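Local coordinates for uncharacterized protein (Burkholderia vietnamiensis, PDB 5HAL) that is of unknown function but folds as a MoaF-like, calycin-type beta barrel and has been tentatively labelled a beta-lactamase, at residues P16-K21 against D87-G92; F23-R26 against T31-N34; V25-L30 against S94-T99; N34-D39 against V59-Q64; I73-A78 against V83-D88. All blocks are in the same frame, centred on the assembly; numbering follows the deposited sequence.

Contact 1: P16-K21 against D87-G92; sequences PPFAGK and DDFAAG
Phe-18 and Phe-89 lay their rings almost parallel, with planes 6° apart, but the rings are slid along each other so far that they barely overlap: the centroids stand 5.1 Å apart. Contact is therefore confined to a few atoms. Phe-89 CZ approaches Phe-18 CD1 to 3.7 Å, and Phe-89 CE1 lies 3.9 Å from Phe-18 CB. The two side chains run at roughly a right angle. Phe-18 turns CG in between its backbone N and carbonyl carbon (chi1 44°), and Pro-16 CB sits 3.4 Å above the plane of its ring, on the side opposite Phe-89.

Each ring is carried by a compact turn. Pro-16 to Ala-19 is a type I turn, running into a type II turn from Phe-18 to Lys-21, and Lys-21 NZ gives a 2.9 Å bond to Pro-17 O. Just before Phe-89, Asp-88 turns OD1 to accept from Ala-90 N and Ala-91 N, spanning the phenylalanine; the first bond makes an Asx turn. Further edge-to-face partners, Tyr-36 and Tyr-71 for Phe-18 and Phe-23 for Phe-89, extend the aromatic cluster. Such a segment ahead of the first strand, packed on the barrel interior, is consistent with the closed end of a calycin-type barrel.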
# COMPACT_ATOMS: atom_id res chain seq x y z
N PRO A 16 -13.14 4.50 -3.07
CA PRO A 16 -12.01 5.42 -3.06
C PRO A 16 -11.65 5.83 -4.48
O PRO A 16 -11.94 5.09 -5.43
CB PRO A 16 -10.88 4.59 -2.43
CG PRO A 16 -11.21 3.19 -2.84
CD PRO A 16 -12.72 3.11 -2.81
N PRO A 17 -11.05 7.01 -4.66
CA PRO A 17 -10.75 7.46 -6.03
C PRO A 17 -9.71 6.59 -6.70
O PRO A 17 -9.63 6.61 -7.93
CB PRO A 17 -10.23 8.89 -5.84
CG PRO A 17 -10.39 9.20 -4.38
CD PRO A 17 -10.50 7.93 -3.64
N PHE A 18 -8.93 5.82 -5.94
CA PHE A 18 -7.92 4.95 -6.51
C PHE A 18 -8.44 3.54 -6.81
O PHE A 18 -7.66 2.68 -7.22
CB PHE A 18 -6.70 4.88 -5.58
CG PHE A 18 -7.03 4.72 -4.11
CD1 PHE A 18 -7.12 5.84 -3.28
CD2 PHE A 18 -7.20 3.46 -3.56
CE1 PHE A 18 -7.41 5.69 -1.93
CE2 PHE A 18 -7.50 3.30 -2.20
CZ PHE A 18 -7.59 4.41 -1.38
N ALA A 19 -9.74 3.29 -6.65
CA ALA A 19 -10.27 1.97 -6.97
C ALA A 19 -10.13 1.69 -8.47
O ALA A 19 -10.26 2.59 -9.30
CB ALA A 19 -11.75 1.86 -6.56
N GLY A 20 -9.85 0.44 -8.81
CA GLY A 20 -9.70 0.07 -10.21
C GLY A 20 -8.38 0.46 -10.84
O GLY A 20 -8.26 0.41 -12.07
N LYS A 21 -7.37 0.82 -10.04
CA LYS A 21 -6.10 1.32 -10.53
C LYS A 21 -4.95 0.64 -9.80
O LYS A 21 -5.12 0.13 -8.69
CB LYS A 21 -5.99 2.85 -10.33
CG LYS A 21 -7.02 3.63 -11.17
CD LYS A 21 -7.13 5.07 -10.67
CE LYS A 21 -8.31 5.78 -11.30
NZ LYS A 21 -8.60 7.05 -10.60
N ASP A 87 -0.57 7.73 1.62
CA ASP A 87 -0.28 7.81 0.20
C ASP A 87 -0.91 9.07 -0.37
O ASP A 87 -2.13 9.24 -0.30
CB ASP A 87 -0.78 6.56 -0.52
CG ASP A 87 0.08 5.34 -0.23
OD1 ASP A 87 1.13 5.51 0.41
OD2 ASP A 87 -0.28 4.21 -0.64
N ASP A 88 -0.07 9.94 -0.91
CA ASP A 88 -0.49 11.21 -1.50
C ASP A 88 -0.42 11.04 -3.01
O ASP A 88 0.67 10.99 -3.59
CB ASP A 88 0.43 12.33 -0.99
CG ASP A 88 0.12 13.71 -1.58
OD1 ASP A 88 -0.55 13.82 -2.63
OD2 ASP A 88 0.58 14.69 -0.98
N PHE A 89 -1.60 10.94 -3.65
CA PHE A 89 -1.67 10.63 -5.07
C PHE A 89 -1.44 11.83 -5.96
O PHE A 89 -1.30 11.66 -7.18
CB PHE A 89 -3.02 9.98 -5.40
CG PHE A 89 -3.18 8.62 -4.78
CD1 PHE A 89 -2.94 7.48 -5.52
CD2 PHE A 89 -3.53 8.49 -3.44
CE1 PHE A 89 -3.07 6.23 -4.96
CE2 PHE A 89 -3.66 7.24 -2.87
CZ PHE A 89 -3.43 6.11 -3.63
N ALA A 90 -1.41 13.04 -5.41
CA ALA A 90 -1.09 14.21 -6.23
C ALA A 90 0.42 14.46 -6.26
O ALA A 90 0.99 14.67 -7.33
CB ALA A 90 -1.82 15.45 -5.71
N ALA A 91 1.06 14.43 -5.10
CA ALA A 91 2.51 14.58 -5.04
C ALA A 91 3.25 13.32 -5.44
O ALA A 91 4.45 13.38 -5.72
CB ALA A 91 2.93 14.99 -3.63
N GLY A 92 2.57 12.17 -5.47
CA GLY A 92 3.24 10.93 -5.79
C GLY A 92 4.17 10.43 -4.70
O GLY A 92 5.29 9.99 -5.00

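Contact 2: F23-R26 against T31-N34; sequences FEVR and TALN
Glu-24 and Arg-26 reach over Thr-31 from the neighbouring strand, on the face that also carries Leu-33. Glu-24 extends its chain, with CG anti to the backbone N (chi1 -178°), which carries OE2 to 3.8 Å from Thr-31 CG2. Arg-26 instead bends at chi3 (73°) and folds its guanidinium over the threonine: Thr-31 CG2 lies 4.1 Å from the guanidinium plane, beneath its centre, while Arg-26 NH1 stays 3.7 Å from Thr-31 OG1, a packing distance. The bend also brings Arg-26 NH2 to Glu-24 OE1 at 3.0 Å, a salt bridge that meets the carboxylate from above its plane. Leu-33 CD2 closes on Glu-24 CB at 3.9 Å.

Phe-23, Val-25, Ala-32 and Asn-34 occupy the other face. Val-25 CG2 touches Ala-32 CB at 3.9 Å and also meets the amide oxygen of Asn-34, whose side chain crosses it at about a right angle.

The hydrogen-bonded pairs Phe-23/Asn-34 and Val-25/Ala-32 exchange four backbone bonds, among them Asn-34 N to Phe-23 O at 2.8 Å. Together they define the antiparallel hairpin of strands 22-27 and 30-36. Strand 105-114 borders it beyond 22-27 and strand 42-49 beyond 30-36, while Phe-18 and Phe-89 pack on the Phe-23 ring.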
# COMPACT_ATOMS: atom_id res chain seq x y z
N PHE A 23 -0.71 1.06 -8.66
CA PHE A 23 0.34 2.03 -8.37
C PHE A 23 1.62 1.30 -8.02
O PHE A 23 1.60 0.27 -7.34
CB PHE A 23 -0.11 2.96 -7.21
CG PHE A 23 -1.39 3.66 -7.52
CD1 PHE A 23 -1.37 4.90 -8.16
CD2 PHE A 23 -2.61 3.03 -7.28
CE1 PHE A 23 -2.56 5.52 -8.51
CE2 PHE A 23 -3.80 3.65 -7.63
CZ PHE A 23 -3.78 4.90 -8.24
N GLU A 24 2.74 1.83 -8.50
CA GLU A 24 4.05 1.34 -8.08
C GLU A 24 4.60 2.22 -6.96
O GLU A 24 4.67 3.45 -7.11
CB GLU A 24 5.03 1.32 -9.25
CG GLU A 24 6.38 0.78 -8.85
CD GLU A 24 7.32 0.65 -10.03
OE1 GLU A 24 7.83 1.69 -10.51
OE2 GLU A 24 7.54 -0.50 -10.49
N VAL A 25 4.99 1.60 -5.86
CA VAL A 25 5.63 2.29 -4.75
C VAL A 25 7.08 1.86 -4.68
O VAL A 25 7.38 0.66 -4.76
CB VAL A 25 4.89 2.03 -3.42
CG1 VAL A 25 3.58 2.83 -3.38
CG2 VAL A 25 4.59 0.53 -3.21
N ARG A 26 7.99 2.82 -4.56
CA ARG A 26 9.42 2.55 -4.51
C ARG A 26 10.00 3.16 -3.24
O ARG A 26 9.90 4.37 -3.02
CB ARG A 26 10.13 3.11 -5.75
CG ARG A 26 9.48 2.75 -7.09
CD ARG A 26 10.39 3.10 -8.28
NE ARG A 26 11.51 2.17 -8.36
CZ ARG A 26 11.64 1.21 -9.28
NH1 ARG A 26 12.69 0.40 -9.25
NH2 ARG A 26 10.72 1.07 -10.24
N THR A 31 10.44 -2.36 -3.75
CA THR A 31 9.53 -1.89 -4.78
C THR A 31 8.34 -2.83 -4.82
O THR A 31 8.50 -4.05 -4.77
CB THR A 31 10.19 -1.84 -6.16
OG1 THR A 31 11.30 -0.95 -6.12
CG2 THR A 31 9.20 -1.37 -7.22
N ALA A 32 7.14 -2.25 -4.90
CA ALA A 32 5.93 -3.07 -4.92
C ALA A 32 4.89 -2.41 -5.81
O ALA A 32 4.93 -1.21 -6.09
CB ALA A 32 5.37 -3.28 -3.52
N LEU A 33 3.95 -3.24 -6.26
CA LEU A 33 2.75 -2.78 -6.95
C LEU A 33 1.58 -2.93 -5.98
O LEU A 33 1.46 -3.97 -5.33
CB LEU A 33 2.52 -3.60 -8.23
CG LEU A 33 3.56 -3.52 -9.34
CD1 LEU A 33 3.31 -4.60 -10.42
CD2 LEU A 33 3.49 -2.16 -9.99
N ASN A 34 0.75 -1.89 -5.86
CA ASN A 34 -0.50 -1.97 -5.10
C ASN A 34 -1.64 -1.81 -6.11
O ASN A 34 -1.81 -0.74 -6.70
CB ASN A 34 -0.60 -0.89 -4.01
CG ASN A 34 0.56 -0.90 -2.98
OD1 ASN A 34 0.80 0.11 -2.32
ND2 ASN A 34 1.26 -2.03 -2.86

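Contact 3: V25-L30 against S94-T99; sequences VRYDGL and SRTFFT
Tyr-27 OH donates to Ser-94 OG at 2.7 Å, the central polar link between segments 25-30 and 94-99. Thr-96 crowds the same phenol: its CG2 comes within 3.1 Å of Tyr-27 OH, a tight approach, and its OG1 stands 4.1 Å from the plane of the tyrosine ring, over one face and offset toward the rim. At the ring edge, in plane, Ser-94 O lies 3.5 Å from Tyr-27 CE1. Val-25 adds an apolar touch, its CG1 lying 3.9 Å from Ser-94 CB.

Torsions explain how the two hydroxyl residues divide the work. Ser-94 swings OG opposite its own backbone N (chi1 173°), out to the phenol, whereas Thr-96 tucks OG1 back over its own main chain (chi1 67°), which leaves the methyl to press on the phenol oxygen while OG1 makes a weak bond to Leu-108 O. At its root, Tyr-27 is anchored by a type II turn to Leu-30, closed by Leu-30 N to Tyr-27 O at 3.1 Å; Tyr-27 N also bonds Leu-30 O.

The strands are not neighbours. Strand 105-114 lies between them, and the segment axes, 8.4 Å apart, are inclined at 67°; the side chains meet on the inner side of strand 105-114. Farther out, Ser-94 OG also bonds Asp-87 OD1, and the other oxygen of that carboxylate holds His-85 ND1. Since the phenol gives its proton to Ser-94 OG, the serine is probably the donor to Asp-87, which would give a hydrogen-bonded chain running from Tyr-27 through Ser-94 to Asp-87 and His-85.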
# COMPACT_ATOMS: atom_id res chain seq x y z
N VAL A 25 4.99 1.60 -5.86
CA VAL A 25 5.63 2.29 -4.75
C VAL A 25 7.08 1.86 -4.68
O VAL A 25 7.38 0.66 -4.76
CB VAL A 25 4.89 2.03 -3.42
CG1 VAL A 25 3.58 2.83 -3.38
CG2 VAL A 25 4.59 0.53 -3.21
N ARG A 26 7.99 2.82 -4.56
CA ARG A 26 9.42 2.55 -4.51
C ARG A 26 10.00 3.16 -3.24
O ARG A 26 9.90 4.37 -3.02
CB ARG A 26 10.13 3.11 -5.75
CG ARG A 26 9.48 2.75 -7.09
CD ARG A 26 10.39 3.10 -8.28
NE ARG A 26 11.51 2.17 -8.36
CZ ARG A 26 11.64 1.21 -9.28
NH1 ARG A 26 12.69 0.40 -9.25
NH2 ARG A 26 10.72 1.07 -10.24
N TYR A 27 10.62 2.32 -2.42
CA TYR A 27 11.27 2.74 -1.19
C TYR A 27 12.70 2.21 -1.19
O TYR A 27 13.07 1.38 -2.03
CB TYR A 27 10.53 2.22 0.05
CG TYR A 27 9.02 2.24 -0.01
CD1 TYR A 27 8.30 3.37 0.38
CD2 TYR A 27 8.31 1.13 -0.42
CE1 TYR A 27 6.91 3.38 0.34
CE2 TYR A 27 6.93 1.13 -0.46
CZ TYR A 27 6.24 2.26 -0.08
OH TYR A 27 4.86 2.27 -0.14
N ASP A 28 13.50 2.69 -0.26
CA ASP A 28 14.83 2.10 -0.10
C ASP A 28 14.70 0.61 0.19
O ASP A 28 14.12 0.20 1.20
CB ASP A 28 15.59 2.81 1.01
CG ASP A 28 17.03 2.38 1.09
OD1 ASP A 28 17.60 2.01 0.04
OD2 ASP A 28 17.59 2.40 2.20
N GLY A 29 15.20 -0.21 -0.73
CA GLY A 29 15.21 -1.65 -0.56
C GLY A 29 13.90 -2.35 -0.83
O GLY A 29 13.78 -3.54 -0.51
N LEU A 30 12.91 -1.68 -1.41
CA LEU A 30 11.61 -2.31 -1.63
C LEU A 30 10.87 -1.59 -2.75
O LEU A 30 10.72 -0.37 -2.72
CB LEU A 30 10.77 -2.29 -0.34
CG LEU A 30 9.31 -2.72 -0.46
CD1 LEU A 30 9.24 -4.10 -1.04
CD2 LEU A 30 8.62 -2.67 0.90
N SER A 94 4.61 8.10 -0.89
CA SER A 94 4.06 7.05 -0.04
C SER A 94 4.92 6.95 1.22
O SER A 94 6.14 6.73 1.13
CB SER A 94 4.01 5.71 -0.78
OG SER A 94 3.63 4.65 0.10
N ARG A 95 4.30 7.11 2.38
CA ARG A 95 4.96 6.93 3.66
C ARG A 95 4.33 5.74 4.36
O ARG A 95 3.11 5.69 4.55
CB ARG A 95 4.86 8.19 4.51
CG ARG A 95 5.61 8.08 5.81
CD ARG A 95 5.58 9.38 6.60
NE ARG A 95 6.15 10.51 5.88
CZ ARG A 95 7.46 10.71 5.73
NH1 ARG A 95 8.32 9.84 6.24
NH2 ARG A 95 7.90 11.77 5.06
N THR A 96 5.15 4.76 4.76
CA THR A 96 4.64 3.49 5.24
C THR A 96 5.21 3.14 6.60
O THR A 96 6.38 3.41 6.91
CB THR A 96 4.92 2.33 4.26
OG1 THR A 96 6.32 2.08 4.20
CG2 THR A 96 4.44 2.69 2.89
N PHE A 97 4.37 2.49 7.39
CA PHE A 97 4.71 1.94 8.69
C PHE A 97 4.28 0.48 8.66
O PHE A 97 3.12 0.19 8.37
CB PHE A 97 3.98 2.69 9.81
CG PHE A 97 4.21 4.19 9.76
CD1 PHE A 97 5.22 4.77 10.51
CD2 PHE A 97 3.42 5.01 8.96
CE1 PHE A 97 5.45 6.16 10.46
CE2 PHE A 97 3.64 6.39 8.91
CZ PHE A 97 4.66 6.96 9.68
N PHE A 98 5.21 -0.42 8.94
CA PHE A 98 4.99 -1.85 8.71
C PHE A 98 5.46 -2.58 9.97
O PHE A 98 6.61 -2.42 10.39
CB PHE A 98 5.74 -2.29 7.43
CG PHE A 98 5.96 -3.77 7.31
CD1 PHE A 98 7.25 -4.29 7.18
CD2 PHE A 98 4.88 -4.66 7.25
CE1 PHE A 98 7.46 -5.67 7.04
CE2 PHE A 98 5.09 -6.04 7.11
CZ PHE A 98 6.37 -6.55 7.01
N THR A 99 4.55 -3.31 10.60
CA THR A 99 4.88 -4.13 11.76
C THR A 99 4.83 -5.58 11.28
O THR A 99 3.76 -6.09 10.96
CB THR A 99 3.90 -3.91 12.92
OG1 THR A 99 3.84 -2.52 13.26
CG2 THR A 99 4.35 -4.72 14.14

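Contact 4: N34-D39 against V59-Q64; sequences NAYDED and VEYTWQ
Tyr-36 and Tyr-61 mark the closest backbone approach, yet their CA atoms are 9.6 Å apart, too far for direct strand pairing: strand 42-49 lies between the two strands in the sheet. Segment 34-39 leaves its strand after Tyr-36 and turns, whereas segment 59-64 runs on within the long strand 56-67. The turn is an Asx turn, in which Asp-39 N bonds the anti lone pair of Asp-37 OD1 at 2.7 Å. Asp-37 OD2 is taken up by a salt bridge to Arg-44.

The side chains bridge the gap. Tyr-36 points the CD1-CE1 edge of its ring at the face of Tyr-61, a T-shaped pair with planes at 82° and centroids 5.2 Å apart. Tyr-36 CD1 lies 3.6 Å from Tyr-61 CZ, so the edge comes down near the phenol end. That position follows partly from the first torsion of Tyr-61, where a chi1 of 65° swings the ring over its own main chain's N and C.

A water completes the bridge: Tyr-61 OH donates to it at 2.7 Å, in the plane of the ring, and it donates on to Asp-37 O, also at 2.7 Å. The phenol is thus tied to the backbone just where the strand ends. Phe-18, Ile-73 and Met-43 pack around the pair, and this aromatic packing between non-adjacent strands is that of the interior of an antiparallel, calycin-type barrel.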
# COMPACT_ATOMS: atom_id res chain seq x y z
N ASN A 34 0.75 -1.89 -5.86
CA ASN A 34 -0.50 -1.97 -5.10
C ASN A 34 -1.64 -1.81 -6.11
O ASN A 34 -1.81 -0.74 -6.70
CB ASN A 34 -0.60 -0.89 -4.01
CG ASN A 34 0.56 -0.90 -2.98
OD1 ASN A 34 0.80 0.11 -2.32
ND2 ASN A 34 1.26 -2.03 -2.86
N ALA A 35 -2.43 -2.88 -6.29
CA ALA A 35 -3.47 -2.92 -7.32
C ALA A 35 -4.83 -2.93 -6.63
O ALA A 35 -5.22 -3.95 -6.05
CB ALA A 35 -3.33 -4.15 -8.22
N TYR A 36 -5.54 -1.82 -6.71
CA TYR A 36 -6.82 -1.68 -6.03
C TYR A 36 -7.94 -2.21 -6.91
O TYR A 36 -8.19 -1.68 -8.00
CB TYR A 36 -7.05 -0.22 -5.64
CG TYR A 36 -6.04 0.18 -4.59
CD1 TYR A 36 -6.27 -0.12 -3.25
CD2 TYR A 36 -4.83 0.76 -4.94
CE1 TYR A 36 -5.34 0.20 -2.28
CE2 TYR A 36 -3.88 1.10 -3.97
CZ TYR A 36 -4.15 0.81 -2.64
OH TYR A 36 -3.23 1.12 -1.66
N ASP A 37 -8.61 -3.25 -6.42
CA ASP A 37 -9.80 -3.81 -7.05
C ASP A 37 -10.87 -2.73 -7.25
O ASP A 37 -10.98 -1.78 -6.47
CB ASP A 37 -10.36 -4.93 -6.17
CG ASP A 37 -11.34 -5.82 -6.91
OD1 ASP A 37 -12.50 -5.41 -7.10
OD2 ASP A 37 -10.95 -6.94 -7.32
N GLU A 38 -11.67 -2.89 -8.32
CA GLU A 38 -12.81 -2.01 -8.54
C GLU A 38 -13.76 -2.00 -7.35
O GLU A 38 -14.50 -1.02 -7.18
CB GLU A 38 -13.61 -2.42 -9.80
CG GLU A 38 -12.88 -2.19 -11.12
CD GLU A 38 -13.76 -2.39 -12.37
OE1 GLU A 38 -14.53 -3.39 -12.47
OE2 GLU A 38 -13.68 -1.54 -13.27
N ASP A 39 -13.76 -3.04 -6.53
CA ASP A 39 -14.76 -3.11 -5.47
C ASP A 39 -14.47 -2.17 -4.30
O ASP A 39 -15.30 -2.09 -3.40
CB ASP A 39 -14.92 -4.56 -4.96
CG ASP A 39 -13.69 -5.09 -4.22
OD1 ASP A 39 -12.75 -4.34 -3.90
OD2 ASP A 39 -13.66 -6.30 -3.94
N VAL A 59 -5.40 -8.47 0.14
CA VAL A 59 -5.80 -8.02 1.46
C VAL A 59 -7.09 -7.22 1.37
O VAL A 59 -7.47 -6.70 0.31
CB VAL A 59 -4.69 -7.18 2.13
CG1 VAL A 59 -3.43 -8.03 2.31
CG2 VAL A 59 -4.40 -5.90 1.33
N GLU A 60 -7.80 -7.16 2.50
CA GLU A 60 -8.86 -6.18 2.73
C GLU A 60 -8.23 -4.95 3.38
O GLU A 60 -7.44 -5.09 4.31
CB GLU A 60 -9.95 -6.72 3.66
CG GLU A 60 -10.61 -8.02 3.27
CD GLU A 60 -10.16 -9.20 4.12
OE1 GLU A 60 -10.14 -10.32 3.57
OE2 GLU A 60 -9.83 -9.02 5.32
N TYR A 61 -8.60 -3.76 2.92
CA TYR A 61 -8.03 -2.55 3.50
C TYR A 61 -9.13 -1.58 3.91
O TYR A 61 -10.27 -1.66 3.44
CB TYR A 61 -7.06 -1.85 2.53
CG TYR A 61 -7.75 -1.32 1.29
CD1 TYR A 61 -7.95 -2.13 0.18
CD2 TYR A 61 -8.21 -0.00 1.24
CE1 TYR A 61 -8.60 -1.64 -0.96
CE2 TYR A 61 -8.86 0.50 0.10
CZ TYR A 61 -9.06 -0.32 -0.99
OH TYR A 61 -9.70 0.17 -2.10
N THR A 62 -8.78 -0.66 4.80
CA THR A 62 -9.55 0.53 5.09
C THR A 62 -8.83 1.73 4.50
O THR A 62 -7.62 1.69 4.26
CB THR A 62 -9.74 0.74 6.61
OG1 THR A 62 -8.46 0.90 7.24
CG2 THR A 62 -10.46 -0.48 7.22
N TRP A 63 -9.58 2.79 4.24
CA TRP A 63 -9.00 4.01 3.70
C TRP A 63 -9.78 5.19 4.26
O TRP A 63 -10.99 5.11 4.43
CB TRP A 63 -9.05 4.03 2.16
CG TRP A 63 -10.44 4.09 1.60
CD1 TRP A 63 -11.30 3.04 1.42
CD2 TRP A 63 -11.14 5.26 1.13
NE1 TRP A 63 -12.49 3.49 0.87
CE2 TRP A 63 -12.41 4.84 0.68
CE3 TRP A 63 -10.80 6.62 1.04
CZ2 TRP A 63 -13.35 5.74 0.16
CZ3 TRP A 63 -11.74 7.51 0.52
CH2 TRP A 63 -13.00 7.06 0.09
N GLN A 64 -9.06 6.29 4.55
CA GLN A 64 -9.66 7.53 5.04
C GLN A 64 -8.87 8.69 4.47
O GLN A 64 -7.63 8.66 4.45
CB GLN A 64 -9.63 7.64 6.58
CG GLN A 64 -10.08 6.40 7.33
CD GLN A 64 -11.58 6.16 7.19
OE1 GLN A 64 -12.34 7.07 6.85
NE2 GLN A 64 -12.01 4.92 7.44
O HOH W 1 -10.13 -1.76 -3.90

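Contact 5: I73-A78 against V83-D88; sequences IAWQEA and VVHIDD. With EDO (1,2-ethanediol), chain B.
His-85 N meets Ile-73 O at 2.7 Å and 172°, the shortest bond between the segments. The histidine ring is gripped too. ND1 gives an equally short 2.7 Å bond to Asp-87 OD2, on the syn side of the carboxylate and in the plane of the imidazole. At the other nitrogen, NE2 shares a 2.8 Å hydrogen bond with O1 of a bound 1,2-ethanediol, probably from the crystallisation liquor. Bonds at both nitrogens would restrain the ring's rotation.

Over one face of that ring comes Trp-75 CH2, 3.6 Å from His-85 NE2; the two ring planes are oblique, at 50°. Ile-73/His-85 and Trp-75/Val-83 are the hydrogen-bonded pairs of an antiparallel hairpin, strands 70-76 and 82-88 of the closed barrel, and their side chains share the inward face. Ala-74 and Val-84 form the non-hydrogen-bonded pair between them, with side chains on the other face.

With a chi1 of 67°, Trp-75 has CG flanked by both arms of its main chain, which lays the indole alongside Val-83. A CH-pi contact results, Val-83 CG1 standing 3.8 Å from the centroid of the six-membered ring. Glu-77 bends at chi2 so that OE2 accepts from Trp-75 NE1 at 2.9 Å, almost exactly in the indole plane. The ethanediol also approaches Val-83, its C1 lying 3.8 Å from Val-83 CG1.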
# COMPACT_ATOMS: atom_id res chain seq x y z
N ILE A 73 -4.23 4.39 4.29
CA ILE A 73 -4.64 3.08 3.79
C ILE A 73 -3.99 2.04 4.69
O ILE A 73 -2.76 2.05 4.87
CB ILE A 73 -4.23 2.91 2.32
CG1 ILE A 73 -4.76 4.09 1.50
CG2 ILE A 73 -4.71 1.56 1.75
CD1 ILE A 73 -4.28 4.12 0.06
N ALA A 74 -4.80 1.14 5.27
CA ALA A 74 -4.28 0.19 6.26
C ALA A 74 -4.86 -1.19 6.03
O ALA A 74 -5.99 -1.35 5.58
CB ALA A 74 -4.58 0.63 7.71
N TRP A 75 -4.07 -2.20 6.35
CA TRP A 75 -4.52 -3.58 6.21
C TRP A 75 -3.65 -4.47 7.08
O TRP A 75 -2.58 -4.07 7.56
CB TRP A 75 -4.48 -4.03 4.76
CG TRP A 75 -3.09 -4.14 4.17
CD1 TRP A 75 -2.23 -5.20 4.28
CD2 TRP A 75 -2.42 -3.17 3.34
NE1 TRP A 75 -1.08 -4.95 3.58
CE2 TRP A 75 -1.17 -3.71 2.99
CE3 TRP A 75 -2.77 -1.89 2.86
CZ2 TRP A 75 -0.26 -3.02 2.19
CZ3 TRP A 75 -1.87 -1.21 2.07
CH2 TRP A 75 -0.62 -1.78 1.73
N GLN A 76 -4.11 -5.70 7.27
CA GLN A 76 -3.36 -6.72 7.98
C GLN A 76 -3.24 -7.94 7.09
O GLN A 76 -4.23 -8.39 6.51
CB GLN A 76 -4.05 -7.07 9.30
CG GLN A 76 -3.33 -8.09 10.14
CD GLN A 76 -3.87 -8.09 11.57
OE1 GLN A 76 -5.07 -7.87 11.80
NE2 GLN A 76 -2.98 -8.30 12.54
N GLU A 77 -2.04 -8.48 7.00
CA GLU A 77 -1.74 -9.57 6.08
C GLU A 77 -2.09 -10.91 6.73
O GLU A 77 -2.39 -10.98 7.92
CB GLU A 77 -0.26 -9.48 5.67
CG GLU A 77 -0.10 -8.86 4.28
CD GLU A 77 1.14 -8.02 4.11
OE1 GLU A 77 2.24 -8.48 4.45
OE2 GLU A 77 1.01 -6.89 3.59
N ALA A 78 -2.04 -11.97 5.92
CA ALA A 78 -2.45 -13.29 6.39
C ALA A 78 -1.63 -13.74 7.59
O ALA A 78 -2.15 -14.44 8.47
CB ALA A 78 -2.34 -14.32 5.26
N VAL A 83 0.14 -3.07 8.13
CA VAL A 83 0.69 -2.06 7.22
C VAL A 83 -0.19 -0.83 7.28
O VAL A 83 -1.41 -0.92 7.17
CB VAL A 83 0.77 -2.58 5.78
CG1 VAL A 83 1.34 -1.48 4.86
CG2 VAL A 83 1.63 -3.85 5.70
N VAL A 84 0.44 0.34 7.44
CA VAL A 84 -0.23 1.63 7.31
C VAL A 84 0.51 2.42 6.24
O VAL A 84 1.72 2.66 6.38
CB VAL A 84 -0.25 2.41 8.63
CG1 VAL A 84 -0.85 3.79 8.41
CG2 VAL A 84 -1.04 1.65 9.69
N HIS A 85 -0.21 2.82 5.20
CA HIS A 85 0.27 3.76 4.18
C HIS A 85 -0.34 5.14 4.42
O HIS A 85 -1.53 5.25 4.71
CB HIS A 85 -0.15 3.34 2.78
CG HIS A 85 0.72 2.32 2.14
ND1 HIS A 85 0.89 2.26 0.77
CD2 HIS A 85 1.42 1.29 2.66
CE1 HIS A 85 1.69 1.24 0.48
NE2 HIS A 85 2.03 0.64 1.61
N ILE A 86 0.47 6.18 4.22
CA ILE A 86 -0.05 7.52 3.97
C ILE A 86 0.37 7.86 2.55
O ILE A 86 1.53 8.20 2.30
CB ILE A 86 0.45 8.56 4.97
CG1 ILE A 86 0.09 8.09 6.38
CG2 ILE A 86 -0.18 9.92 4.69
CD1 ILE A 86 0.85 8.77 7.43
N ASP A 87 -0.57 7.73 1.62
CA ASP A 87 -0.28 7.81 0.20
C ASP A 87 -0.91 9.07 -0.37
O ASP A 87 -2.13 9.24 -0.30
CB ASP A 87 -0.78 6.56 -0.52
CG ASP A 87 0.08 5.34 -0.23
OD1 ASP A 87 1.13 5.51 0.41
OD2 ASP A 87 -0.28 4.21 -0.64
N ASP A 88 -0.07 9.94 -0.91
CA ASP A 88 -0.49 11.21 -1.50
C ASP A 88 -0.42 11.04 -3.01
O ASP A 88 0.67 10.99 -3.59
CB ASP A 88 0.43 12.33 -0.99
CG ASP A 88 0.12 13.71 -1.58
OD1 ASP A 88 -0.55 13.82 -2.63
OD2 ASP A 88 0.58 14.69 -0.98
C1 EDO B . 4.49 -2.15 2.93
O1 EDO B . 4.04 -1.36 1.82
C2 EDO B . 4.69 -3.60 2.49
O2 EDO B . 5.36 -4.36 3.51

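How the contacts relate
All five contacts belong to one antiparallel barrel whose eight strands follow chain order. Contacts 2 and 5 are hairpins, 22-27 with 30-36 and 70-76 with 82-88, centred about 13 Å apart. Contacts 3 and 4 instead join non-adjacent strands and lie on opposite sides of the chain's centre, their own centres about 17 Å apart. Contact 1 packs the N-terminal segment against the end of strand 82-88, its centre about 11 Å from that of contact 4. Along the chain, contact 4 closes before contact 5 opens, while contacts 1 and 3 interleave. Asp-87 connects contacts 1, 3 and 5, and the ethanediol near contacts 2, 3 and 5 is consistent with an interior pocket.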